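Local coordinates for protein diphthine synthase (Aeropyrum pernix, PDB 1WDE) that probably uses S-adenosyl-L-methionine to trimethylate a modified histidine of translation elongation factor 2, the second step of diphthamide biosynthesis, at residues 6-12 against 82-88; 74-80 against 106-112; 188-192 against 232-236; 191-195 against 206-210. All coordinates share one frame; numbering follows the deposited sequence.

Contact 1 (6-12 against 82-88)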
loop_
_atom_site.group_PDB
_atom_site.type_symbol
_atom_site.label_atom_id
_atom_site.label_comp_id
_atom_site.label_asym_id
_atom_site.label_seq_id
_atom_site.Cartn_x
_atom_site.Cartn_y
_atom_site.Cartn_z
ATOM N N GLU A 6 30.441 -8.774 -17.061
ATOM C CA GLU A 6 29.075 -8.671 -16.472
ATOM C C GLU A 6 28.245 -7.558 -17.109
ATOM O O GLU A 6 28.071 -6.490 -16.517
ATOM C CB GLU A 6 29.174 -8.436 -14.963
ATOM C CG GLU A 6 28.730 -9.620 -14.119
ATOM C CD GLU A 6 27.289 -10.004 -14.382
ATOM O OE1 GLU A 6 26.415 -9.118 -14.279
ATOM O OE2 GLU A 6 27.029 -11.188 -14.689
ATOM N N ALA A 7 27.730 -7.822 -18.310
ATOM C CA ALA A 7 26.911 -6.858 -19.048
ATOM C C ALA A 7 25.874 -6.202 -18.143
ATOM O O ALA A 7 25.456 -6.783 -17.140
ATOM C CB ALA A 7 26.220 -7.547 -20.228
ATOM N N VAL A 8 25.459 -4.993 -18.510
ATOM C CA VAL A 8 24.490 -4.234 -17.724
ATOM C C VAL A 8 23.333 -5.081 -17.196
ATOM O O VAL A 8 22.529 -5.616 -17.970
ATOM C CB VAL A 8 23.893 -3.060 -18.537
ATOM C CG1 VAL A 8 23.223 -2.080 -17.592
ATOM C CG2 VAL A 8 24.978 -2.367 -19.350
ATOM N N THR A 9 23.262 -5.203 -15.873
ATOM C CA THR A 9 22.201 -5.962 -15.220
ATOM C C THR A 9 21.566 -5.142 -14.098
ATOM O O THR A 9 22.260 -4.558 -13.262
ATOM C CB THR A 9 22.730 -7.287 -14.652
ATOM O OG1 THR A 9 23.217 -8.098 -15.724
ATOM C CG2 THR A 9 21.624 -8.036 -13.931
ATOM N N LEU A 10 20.239 -5.093 -14.093
ATOM C CA LEU A 10 19.511 -4.337 -13.087
ATOM C C LEU A 10 18.864 -5.264 -12.065
ATOM O O LEU A 10 18.210 -6.250 -12.420
ATOM C CB LEU A 10 18.439 -3.476 -13.758
ATOM C CG LEU A 10 17.435 -2.769 -12.844
ATOM C CD1 LEU A 10 18.133 -1.734 -11.999
ATOM C CD2 LEU A 10 16.350 -2.129 -13.693
ATOM N N LEU A 11 19.058 -4.947 -10.789
ATOM C CA LEU A 11 18.478 -5.742 -9.722
ATOM C C LEU A 11 17.468 -4.884 -8.980
ATOM O O LEU A 11 17.847 -3.890 -8.360
ATOM C CB LEU A 11 19.561 -6.201 -8.741
ATOM C CG LEU A 11 20.775 -6.941 -9.310
ATOM C CD1 LEU A 11 21.663 -7.449 -8.158
ATOM C CD2 LEU A 11 20.303 -8.102 -10.169
ATOM N N LEU A 12 16.188 -5.247 -9.070
ATOM C CA LEU A 12 15.128 -4.526 -8.354
ATOM C C LEU A 12 14.922 -5.350 -7.100
ATOM O O LEU A 12 14.279 -6.395 -7.138
ATOM C CB LEU A 12 13.834 -4.467 -9.171
ATOM C CG LEU A 12 13.764 -3.426 -10.288
ATOM C CD1 LEU A 12 12.316 -3.285 -10.722
ATOM C CD2 LEU A 12 14.283 -2.092 -9.793
ATOM N N LEU A 82 28.413 1.678 -19.218
ATOM C CA LEU A 82 29.478 0.825 -19.111
ATOM C C LEU A 82 28.765 -0.516 -19.189
ATOM O O LEU A 82 27.956 -0.685 -20.102
ATOM C CB LEU A 82 30.349 1.348 -18.024
ATOM C CG LEU A 82 31.280 2.229 -18.885
ATOM C CD1 LEU A 82 32.463 2.905 -18.220
ATOM C CD2 LEU A 82 31.875 1.386 -20.017
ATOM N N ASP A 83 29.031 -1.420 -18.349
ATOM C CA ASP A 83 28.357 -2.767 -18.335
ATOM C C ASP A 83 28.553 -3.202 -16.936
ATOM O O ASP A 83 29.657 -3.585 -16.562
ATOM C CB ASP A 83 29.038 -3.793 -19.332
ATOM C CG ASP A 83 28.880 -3.506 -20.862
ATOM O OD1 ASP A 83 29.645 -2.651 -21.445
ATOM O OD2 ASP A 83 27.987 -4.134 -21.576
ATOM N N ALA A 84 27.516 -3.134 -16.155
ATOM C CA ALA A 84 27.663 -3.461 -14.744
ATOM C C ALA A 84 26.350 -3.909 -14.116
ATOM O O ALA A 84 25.283 -3.806 -14.718
ATOM C CB ALA A 84 28.158 -2.204 -14.022
ATOM N N VAL A 85 26.563 -4.308 -12.837
ATOM C CA VAL A 85 25.426 -4.774 -12.039
ATOM C C VAL A 85 24.931 -3.650 -11.139
ATOM O O VAL A 85 25.618 -3.250 -10.193
ATOM C CB VAL A 85 25.819 -5.952 -11.165
ATOM C CG1 VAL A 85 24.583 -6.622 -10.549
ATOM C CG2 VAL A 85 26.591 -7.005 -11.959
ATOM N N VAL A 86 23.746 -3.130 -11.435
ATOM C CA VAL A 86 23.166 -2.041 -10.652
ATOM C C VAL A 86 21.933 -2.504 -9.881
ATOM O O VAL A 86 21.062 -3.174 -10.430
ATOM C CB VAL A 86 22.777 -0.850 -11.554
ATOM C CG1 VAL A 86 22.059 0.207 -10.749
ATOM C CG2 VAL A 86 24.029 -0.241 -12.173
ATOM N N ALA A 87 21.869 -2.141 -8.606
ATOM C CA ALA A 87 20.743 -2.524 -7.773
ATOM C C ALA A 87 19.943 -1.313 -7.319
ATOM O O ALA A 87 20.511 -0.266 -6.999
ATOM C CB ALA A 87 21.233 -3.305 -6.554
ATOM N N VAL A 88 18.620 -1.456 -7.334
ATOM C CA VAL A 88 17.719 -0.411 -6.863
ATOM C C VAL A 88 16.976 -1.080 -5.716
ATOM O O VAL A 88 16.294 -2.098 -5.899
ATOM C CB VAL A 88 16.730 0.053 -7.958
ATOM C CG1 VAL A 88 15.725 1.039 -7.369
ATOM C CG2 VAL A 88 17.496 0.731 -9.096
#
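Ala-84 O is gripped twice: Thr-9 N donates to it at 2.7 Å, and a CA-H...O contact adds to this, Val-8 CA lying 3.1 Å from Ala-84 O. The amide of Thr-9 arrives 33° out of the carbonyl plane. Val-86 N bonds Thr-9 O at 2.8 Å, Leu-11 N bonds Val-86 O at 2.7 Å, and Val-88 N closes the series on Leu-11 O. This is regular parallel pairing with a 21° twist, between two neighbouring inner strands of the sheet of the N-terminal domain. Just ahead of it, Val-8 N is buried without a partner.

Side chains alternate between the faces. Thr-9, Leu-11, Val-85 and Ala-87 share one; with its CG beside the backbone N (chi1 -54°), Leu-11 sets CD1 3.9 Å from Val-85 CG1. On the other, Leu-12 CD2 lies 3.7 Å from Val-88 CB, the two side chains running alongside, while Leu-10 and Leu-12 also meet helix 100-109. At the start of the strand, Thr-9 OG1 donates back to Ala-7 O.

Since Leu-10 and Leu-12 bond strand 113-117 through their other backbone edge, strand 9-14 is an inner strand fixed by backbone bonds on both flanks, with apolar side chains between sheet and helix.

Contact 2 (74-80 against 106-112); sequences SREIVSR and EALEAGV
Val-78 points toward the 106-112 segment and splits its two methyls between different neighbours. CG1, anti to the backbone N (chi1 -174°), packs against three residues: it lies 3.6 Å from Ala-107 CA, 3.9 Å from Ala-110 CB and 4.0 Å from Val-112 CG2. CG2 turns to the aliphatic part of Glu-106, whose chain passes it at a slant. Beyond that chain the carboxylate reaches Ser-74, whose OG donates to Glu-106 OE1 at 2.9 Å, on the syn side and 25° out of the carboxylate plane. Glu-106 has its CG between the backbone N and the carbonyl carbon, a rotamer that sends the extended chain past Val-78 to Ser-74.

Helix 100-109 is the connection of a beta-alpha-beta crossover from strand 85-90 to strand 113-117, spanning strand 9-14 that lies between them in the sheet. Its C-terminus forms a Schellman motif: Gly-111 N bonds Leu-108 O, Val-112 N bonds Ala-107 O weakly, and Gly-111 takes a positive phi of 88°.

The guanidinium of Arg-80 turns one face to this turn. Ala-110 O sits 3.5 Å above the guanidinium plane, over its centre, where the positive charge may interact favourably with the carbonyl at the C-terminal end of the helix. The arginine chain and Val-112 run antiparallel alongside one another, Arg-80 CG being 4.0 Å from Val-112 CG2.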
loop_
_atom_site.group_PDB
_atom_site.type_symbol
_atom_site.label_atom_id
_atom_site.label_comp_id
_atom_site.label_asym_id
_atom_site.label_seq_id
_atom_site.Cartn_x
_atom_site.Cartn_y
_atom_site.Cartn_z
ATOM N N SER A 74 15.180 8.279 -15.296
ATOM C CA SER A 74 15.264 6.819 -15.226
ATOM C C SER A 74 16.162 6.282 -16.336
ATOM O O SER A 74 16.604 5.121 -16.300
ATOM C CB SER A 74 13.872 6.197 -15.390
ATOM O OG SER A 74 13.293 6.618 -16.619
ATOM N N ARG A 75 16.433 7.134 -17.326
ATOM C CA ARG A 75 17.273 6.709 -18.457
ATOM C C ARG A 75 18.735 6.513 -18.042
ATOM O O ARG A 75 19.499 5.826 -18.726
ATOM C CB ARG A 75 17.309 7.694 -19.653
ATOM C CG ARG A 75 16.507 8.970 -19.522
ATOM C CD ARG A 75 17.235 10.143 -20.173
ATOM N NE ARG A 75 17.881 10.897 -19.151
ATOM C CZ ARG A 75 19.176 11.130 -19.020
ATOM N NH1 ARG A 75 20.094 10.697 -19.914
ATOM N NH2 ARG A 75 19.656 11.778 -17.979
ATOM N N GLU A 76 19.116 7.114 -16.926
ATOM C CA GLU A 76 20.505 7.005 -16.432
ATOM C C GLU A 76 20.706 5.693 -15.650
ATOM O O GLU A 76 21.678 4.956 -15.871
ATOM C CB GLU A 76 20.854 8.180 -15.518
ATOM C CG GLU A 76 21.756 9.219 -16.205
ATOM C CD GLU A 76 23.194 8.727 -16.421
ATOM O OE1 GLU A 76 24.087 9.529 -16.898
ATOM O OE2 GLU A 76 23.514 7.513 -16.127
ATOM N N ILE A 77 19.783 5.409 -14.740
ATOM C CA ILE A 77 19.867 4.184 -13.918
ATOM C C ILE A 77 19.962 2.957 -14.830
ATOM O O ILE A 77 20.605 1.955 -14.493
ATOM C CB ILE A 77 18.653 4.043 -13.009
ATOM C CG1 ILE A 77 18.725 4.967 -11.791
ATOM C CG2 ILE A 77 18.492 2.625 -12.453
ATOM C CD1 ILE A 77 18.910 6.439 -12.170
ATOM N N VAL A 78 19.312 3.054 -15.978
ATOM C CA VAL A 78 19.352 1.972 -16.976
ATOM C C VAL A 78 20.737 1.987 -17.622
ATOM O O VAL A 78 20.914 1.547 -18.760
ATOM C CB VAL A 78 18.288 2.182 -18.054
ATOM C CG1 VAL A 78 18.193 1.000 -19.023
ATOM C CG2 VAL A 78 16.880 2.372 -17.489
ATOM N N SER A 79 21.644 2.509 -16.831
ATOM C CA SER A 79 23.073 2.689 -17.160
ATOM C C SER A 79 23.600 1.672 -18.229
ATOM O O SER A 79 24.178 0.631 -17.876
ATOM C CB SER A 79 23.899 2.512 -15.877
ATOM O OG SER A 79 25.276 2.699 -16.148
ATOM N N ARG A 80 23.371 2.046 -19.516
ATOM C CA ARG A 80 23.818 1.270 -20.734
ATOM C C ARG A 80 25.028 2.013 -21.345
ATOM O O ARG A 80 25.075 2.322 -22.561
ATOM C CB ARG A 80 22.681 1.189 -21.774
ATOM C CG ARG A 80 22.187 -0.243 -22.040
ATOM C CD ARG A 80 23.320 -1.268 -22.140
ATOM N NE ARG A 80 22.932 -2.482 -22.874
ATOM C CZ ARG A 80 22.819 -2.545 -24.207
ATOM N NH1 ARG A 80 23.060 -1.471 -24.970
ATOM N NH2 ARG A 80 22.466 -3.651 -24.878
ATOM N N GLU A 106 11.739 -0.423 -19.327
ATOM C CA GLU A 106 12.643 0.305 -20.205
ATOM C C GLU A 106 14.016 -0.375 -20.224
ATOM O O GLU A 106 14.691 -0.432 -21.261
ATOM C CB GLU A 106 12.741 1.774 -19.777
ATOM C CG GLU A 106 12.914 2.022 -18.294
ATOM C CD GLU A 106 12.639 3.474 -17.931
ATOM O OE1 GLU A 106 13.350 4.364 -18.452
ATOM O OE2 GLU A 106 11.707 3.727 -17.131
ATOM N N ALA A 107 14.419 -0.910 -19.077
ATOM C CA ALA A 107 15.687 -1.613 -18.983
ATOM C C ALA A 107 15.627 -2.815 -19.924
ATOM O O ALA A 107 16.490 -2.985 -20.786
ATOM C CB ALA A 107 15.925 -2.071 -17.556
ATOM N N LEU A 108 14.598 -3.641 -19.763
ATOM C CA LEU A 108 14.425 -4.810 -20.611
ATOM C C LEU A 108 14.455 -4.430 -22.088
ATOM O O LEU A 108 15.130 -5.078 -22.882
ATOM C CB LEU A 108 13.107 -5.520 -20.284
ATOM C CG LEU A 108 13.075 -6.361 -19.001
ATOM C CD1 LEU A 108 11.627 -6.667 -18.571
ATOM C CD2 LEU A 108 13.853 -7.644 -19.243
ATOM N N GLU A 109 13.733 -3.374 -22.452
ATOM C CA GLU A 109 13.682 -2.935 -23.842
ATOM C C GLU A 109 15.016 -2.365 -24.305
ATOM O O GLU A 109 15.335 -2.405 -25.495
ATOM C CB GLU A 109 12.583 -1.883 -24.042
ATOM C CG GLU A 109 11.169 -2.387 -23.813
ATOM C CD GLU A 109 10.133 -1.507 -24.484
ATOM O OE1 GLU A 109 10.223 -0.266 -24.347
ATOM O OE2 GLU A 109 9.225 -2.060 -25.145
ATOM N N ALA A 110 15.783 -1.831 -23.361
ATOM C CA ALA A 110 17.089 -1.251 -23.660
ATOM C C ALA A 110 18.198 -2.300 -23.622
ATOM O O ALA A 110 19.376 -1.959 -23.546
ATOM C CB ALA A 110 17.402 -0.136 -22.678
ATOM N N GLY A 111 17.812 -3.575 -23.658
ATOM C CA GLY A 111 18.786 -4.653 -23.649
ATOM C C GLY A 111 19.260 -5.196 -22.310
ATOM O O GLY A 111 19.765 -6.321 -22.256
ATOM N N VAL A 112 19.104 -4.415 -21.240
ATOM C CA VAL A 112 19.535 -4.822 -19.895
ATOM C C VAL A 112 18.769 -6.009 -19.298
ATOM O O VAL A 112 17.547 -6.100 -19.419
ATOM C CB VAL A 112 19.421 -3.641 -18.900
ATOM C CG1 VAL A 112 19.936 -4.059 -17.529
ATOM C CG2 VAL A 112 20.201 -2.443 -19.420
#

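Contact 3 (188-192 against 232-236)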
loop_
_atom_site.group_PDB
_atom_site.type_symbol
_atom_site.label_atom_id
_atom_site.label_comp_id
_atom_site.label_asym_id
_atom_site.label_seq_id
_atom_site.Cartn_x
_atom_site.Cartn_y
_atom_site.Cartn_z
ATOM N N VAL A 188 -9.195 9.370 5.654
ATOM C CA VAL A 188 -10.586 8.935 5.619
ATOM C C VAL A 188 -11.540 10.108 5.474
ATOM O O VAL A 188 -12.533 10.006 4.768
ATOM C CB VAL A 188 -10.932 8.124 6.897
ATOM C CG1 VAL A 188 -12.381 7.703 6.883
ATOM C CG2 VAL A 188 -10.041 6.895 6.983
ATOM N N SER A 189 -11.249 11.234 6.127
ATOM C CA SER A 189 -12.130 12.398 6.007
ATOM C C SER A 189 -12.337 12.864 4.580
ATOM O O SER A 189 -13.471 13.126 4.163
ATOM C CB SER A 189 -11.607 13.581 6.833
ATOM O OG SER A 189 -11.911 13.391 8.199
ATOM N N LEU A 190 -11.247 12.989 3.837
ATOM C CA LEU A 190 -11.340 13.426 2.458
ATOM C C LEU A 190 -11.981 12.321 1.611
ATOM O O LEU A 190 -12.620 12.603 0.604
ATOM C CB LEU A 190 -9.952 13.784 1.908
ATOM C CG LEU A 190 -9.883 14.109 0.406
ATOM C CD1 LEU A 190 -10.842 15.262 0.053
ATOM C CD2 LEU A 190 -8.443 14.458 0.043
ATOM N N LEU A 191 -11.804 11.069 2.019
ATOM C CA LEU A 191 -12.416 9.942 1.293
ATOM C C LEU A 191 -13.938 10.093 1.441
ATOM O O LEU A 191 -14.688 9.978 0.473
ATOM C CB LEU A 191 -11.988 8.608 1.918
ATOM C CG LEU A 191 -12.037 7.273 1.143
ATOM C CD1 LEU A 191 -12.430 6.142 2.099
ATOM C CD2 LEU A 191 -12.991 7.338 -0.010
ATOM N N LEU A 192 -14.391 10.359 2.663
ATOM C CA LEU A 192 -15.826 10.508 2.907
ATOM C C LEU A 192 -16.377 11.737 2.188
ATOM O O LEU A 192 -17.514 11.724 1.717
ATOM C CB LEU A 192 -16.107 10.551 4.413
ATOM C CG LEU A 192 -15.690 9.263 5.142
ATOM C CD1 LEU A 192 -16.000 9.361 6.628
ATOM C CD2 LEU A 192 -16.444 8.068 4.521
ATOM N N LEU A 232 -16.179 3.938 9.397
ATOM C CA LEU A 232 -15.138 4.818 8.875
ATOM C C LEU A 232 -15.439 6.235 9.384
ATOM O O LEU A 232 -14.555 7.079 9.486
ATOM C CB LEU A 232 -15.122 4.801 7.332
ATOM C CG LEU A 232 -14.395 3.622 6.661
ATOM C CD1 LEU A 232 -14.561 3.689 5.144
ATOM C CD2 LEU A 232 -12.900 3.656 7.041
ATOM N N GLU A 233 -16.706 6.494 9.693
ATOM C CA GLU A 233 -17.112 7.800 10.219
ATOM C C GLU A 233 -16.328 8.033 11.520
ATOM O O GLU A 233 -15.745 9.092 11.731
ATOM C CB GLU A 233 -18.619 7.787 10.498
ATOM C CG GLU A 233 -19.207 9.092 10.995
ATOM C CD GLU A 233 -19.016 10.217 10.017
ATOM O OE1 GLU A 233 -18.269 11.160 10.349
ATOM O OE2 GLU A 233 -19.603 10.162 8.914
ATOM N N ARG A 234 -16.320 7.028 12.385
ATOM C CA ARG A 234 -15.602 7.115 13.653
ATOM C C ARG A 234 -14.104 7.322 13.450
ATOM O O ARG A 234 -13.480 8.104 14.155
ATOM C CB ARG A 234 -15.815 5.845 14.486
ATOM C CG ARG A 234 -17.155 5.769 15.198
ATOM C CD ARG A 234 -17.103 4.748 16.321
ATOM N NE ARG A 234 -16.058 5.078 17.286
ATOM C CZ ARG A 234 -15.706 4.306 18.309
ATOM N NH1 ARG A 234 -16.311 3.143 18.509
ATOM N NH2 ARG A 234 -14.744 4.698 19.134
ATOM N N LEU A 235 -13.524 6.610 12.492
ATOM C CA LEU A 235 -12.095 6.725 12.230
ATOM C C LEU A 235 -11.730 8.072 11.661
ATOM O O LEU A 235 -10.664 8.603 11.964
ATOM C CB LEU A 235 -11.647 5.633 11.249
ATOM C CG LEU A 235 -10.176 5.574 10.827
ATOM C CD1 LEU A 235 -9.270 5.523 12.060
ATOM C CD2 LEU A 235 -9.968 4.318 9.969
ATOM N N SER A 236 -12.616 8.627 10.837
ATOM C CA SER A 236 -12.369 9.906 10.172
ATOM C C SER A 236 -12.084 11.063 11.127
ATOM O O SER A 236 -11.424 12.024 10.747
ATOM C CB SER A 236 -13.561 10.291 9.291
ATOM O OG SER A 236 -14.706 10.540 10.093
#
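Two helices that pack beside the mixed sheet of the C-terminal domain meet here, the long helix 184-202 and the short helix 232-236. Such a second alpha/beta domain is characteristic of the tetrapyrrole methylase fold. The axes of the two segments approach to 9.1 Å and run at 129° to each other, and the close point is between small residues, Ser-189 and Ser-236.

Val-188 is the central side chain of the contact. Its CG1, anti to the backbone N (chi1 179°), lies 3.4 Å from Leu-232 O and 3.7 Å from Ser-236 CB, pressed against the backbone and small side chain of the facing helix. Its CG2 turns to Leu-235, meeting CD2 at 3.9 Å with the side chains crossing at about a right angle. Val-188 and Leu-232 also touch strand 246-249, through Ile-247 and Ile-249, so the interhelical seam continues into the sheet. The side chain of Leu-173, which by similarity helps bind S-adenosyl-L-methionine, is about 6 Å from that of Val-188.

One turn on, Leu-192 extends CD1 over Ser-236, 3.7 Å from its CB, and to 3.9 Å from Leu-232 O. Ser-189 OG, nearby, is bonded within its own helix to Gly-185 O, and in that position it also lies just 2.9 Å from Ser-236 O.

Contact 4 (191-195 against 206-210); sequences LLEAD and ALLAR
Asp-195 supplies the polar side of this contact. Its OD2 accepts Leu-208 N at 2.9 Å; the bond is bent, with an N-H...O angle of 141°, and the amide comes from above the carboxylate, 36° out of its plane. The same oxygen takes a hydrogen from a water at 2.6 Å, and this water in turn accepts Ala-209 N at 2.9 Å. One carboxylate oxygen therefore serves two successive backbone amides, one directly and one through water. With CG anti to the backbone N (chi1 -174°), Asp-195 reaches straight across to them. Its other oxygen, OD1, is bonded to Tyr-160 OH of helix 153-165, and that hydroxyl also receives Leu-207 N, giving the turn a second fastening.

The amides of Leu-208 and Ala-209 belong to a 3-10 turn, 208-210, in the loop that follows helix 184-202 and leads to strand 213-217: the chain leaves the long helix and folds back against its flank. The early amides of such a turn would tend to stabilise a negative charge beside them.

Apolar contacts flank the carboxylate. Leu-208 leans over it, its CG 3.5 Å from Asp-195 CG, and crosses Leu-191 at about a right angle, Leu-208 CD1 to Leu-191 CD2 4.0 Å. Leu-192 turns CD2 against the turn itself: it comes 3.4 Å from Ala-209 N and, tightly, 3.5 Å from Ala-209 CA.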
loop_
_atom_site.group_PDB
_atom_site.type_symbol
_atom_site.label_atom_id
_atom_site.label_comp_id
_atom_site.label_asym_id
_atom_site.label_seq_id
_atom_site.Cartn_x
_atom_site.Cartn_y
_atom_site.Cartn_z
ATOM N N LEU A 191 -11.804 11.069 2.019
ATOM C CA LEU A 191 -12.416 9.942 1.293
ATOM C C LEU A 191 -13.938 10.093 1.441
ATOM O O LEU A 191 -14.688 9.978 0.473
ATOM C CB LEU A 191 -11.988 8.608 1.918
ATOM C CG LEU A 191 -12.037 7.273 1.143
ATOM C CD1 LEU A 191 -12.430 6.142 2.099
ATOM C CD2 LEU A 191 -12.991 7.338 -0.010
ATOM N N LEU A 192 -14.391 10.359 2.663
ATOM C CA LEU A 192 -15.826 10.508 2.907
ATOM C C LEU A 192 -16.377 11.737 2.188
ATOM O O LEU A 192 -17.514 11.724 1.717
ATOM C CB LEU A 192 -16.107 10.551 4.413
ATOM C CG LEU A 192 -15.690 9.263 5.142
ATOM C CD1 LEU A 192 -16.000 9.361 6.628
ATOM C CD2 LEU A 192 -16.444 8.068 4.521
ATOM N N GLU A 193 -15.577 12.796 2.082
ATOM C CA GLU A 193 -16.055 13.965 1.355
ATOM C C GLU A 193 -16.222 13.555 -0.110
ATOM O O GLU A 193 -17.178 13.971 -0.760
ATOM C CB GLU A 193 -15.077 15.142 1.472
ATOM C CG GLU A 193 -15.388 16.301 0.515
ATOM C CD GLU A 193 -16.816 16.819 0.648
ATOM O OE1 GLU A 193 -17.250 17.599 -0.230
ATOM O OE2 GLU A 193 -17.501 16.452 1.630
ATOM N N ALA A 194 -15.297 12.728 -0.616
ATOM C CA ALA A 194 -15.362 12.241 -2.005
ATOM C C ALA A 194 -16.594 11.368 -2.201
ATOM O O ALA A 194 -17.250 11.409 -3.243
ATOM C CB ALA A 194 -14.088 11.410 -2.356
ATOM N N ASP A 195 -16.896 10.556 -1.196
ATOM C CA ASP A 195 -18.048 9.676 -1.261
ATOM C C ASP A 195 -19.340 10.467 -1.374
ATOM O O ASP A 195 -20.211 10.124 -2.169
ATOM C CB ASP A 195 -18.089 8.781 -0.026
ATOM C CG ASP A 195 -19.182 7.726 -0.105
ATOM O OD1 ASP A 195 -19.483 7.245 -1.229
ATOM O OD2 ASP A 195 -19.726 7.360 0.961
ATOM N N ALA A 206 -24.806 8.190 0.216
ATOM C CA ALA A 206 -23.375 8.011 0.488
ATOM C C ALA A 206 -23.330 6.915 1.543
ATOM O O ALA A 206 -24.026 7.005 2.558
ATOM C CB ALA A 206 -22.771 9.289 1.024
ATOM N N LEU A 207 -22.516 5.881 1.319
ATOM C CA LEU A 207 -22.478 4.758 2.253
ATOM C C LEU A 207 -21.170 4.395 2.931
ATOM O O LEU A 207 -21.184 3.700 3.935
ATOM C CB LEU A 207 -23.024 3.501 1.555
ATOM C CG LEU A 207 -24.449 3.634 1.018
ATOM C CD1 LEU A 207 -24.730 2.499 0.071
ATOM C CD2 LEU A 207 -25.439 3.657 2.186
ATOM N N LEU A 208 -20.046 4.837 2.389
ATOM C CA LEU A 208 -18.758 4.474 2.980
ATOM C C LEU A 208 -18.553 4.802 4.464
ATOM O O LEU A 208 -17.950 4.008 5.199
ATOM C CB LEU A 208 -17.619 5.072 2.132
ATOM C CG LEU A 208 -17.639 4.704 0.630
ATOM C CD1 LEU A 208 -16.353 5.224 -0.061
ATOM C CD2 LEU A 208 -17.705 3.177 0.456
ATOM N N ALA A 209 -19.065 5.946 4.919
ATOM C CA ALA A 209 -18.895 6.350 6.318
ATOM C C ALA A 209 -19.451 5.310 7.276
ATOM O O ALA A 209 -18.928 5.103 8.378
ATOM C CB ALA A 209 -19.577 7.700 6.552
ATOM N N ARG A 210 -20.504 4.635 6.836
ATOM C CA ARG A 210 -21.177 3.606 7.625
ATOM C C ARG A 210 -20.533 2.209 7.633
ATOM O O ARG A 210 -20.976 1.312 8.359
ATOM C CB ARG A 210 -22.616 3.476 7.151
ATOM C CG ARG A 210 -23.510 4.659 7.511
ATOM C CD ARG A 210 -24.937 4.149 7.653
ATOM N NE ARG A 210 -25.616 4.060 6.378
ATOM C CZ ARG A 210 -26.609 3.221 6.097
ATOM N NH1 ARG A 210 -27.057 2.350 6.995
ATOM N NH2 ARG A 210 -27.187 3.295 4.918
HETATM O O HOH W 1 -20.203 8.157 3.370
#

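How the contacts relate
The four contacts form two pairs on opposite sides of the chain's centre, their nearest atoms about 28 Å or more apart. Contacts 1 and 2 are partly buried and adjoin: the helix end of contact 2 packs on the face of the sheet that carries Leu-10, and Val-8 packs on both Arg-80 and Val-112. Contacts 3 and 4 are buried and share Leu-191 and Leu-192 of helix 184-202; a probable hydrogen bond from Glu-233 N to Ala-209 O joins the segments that pack on that helix. Chemistry follows place. Backbone pairing dominates contact 1; valine packing with polar margins closes contact 2 near the surface; contact 3 is mainly apolar, with serines at its closest point; contact 4 buries a carboxylate satisfied by amides, water and a tyrosine.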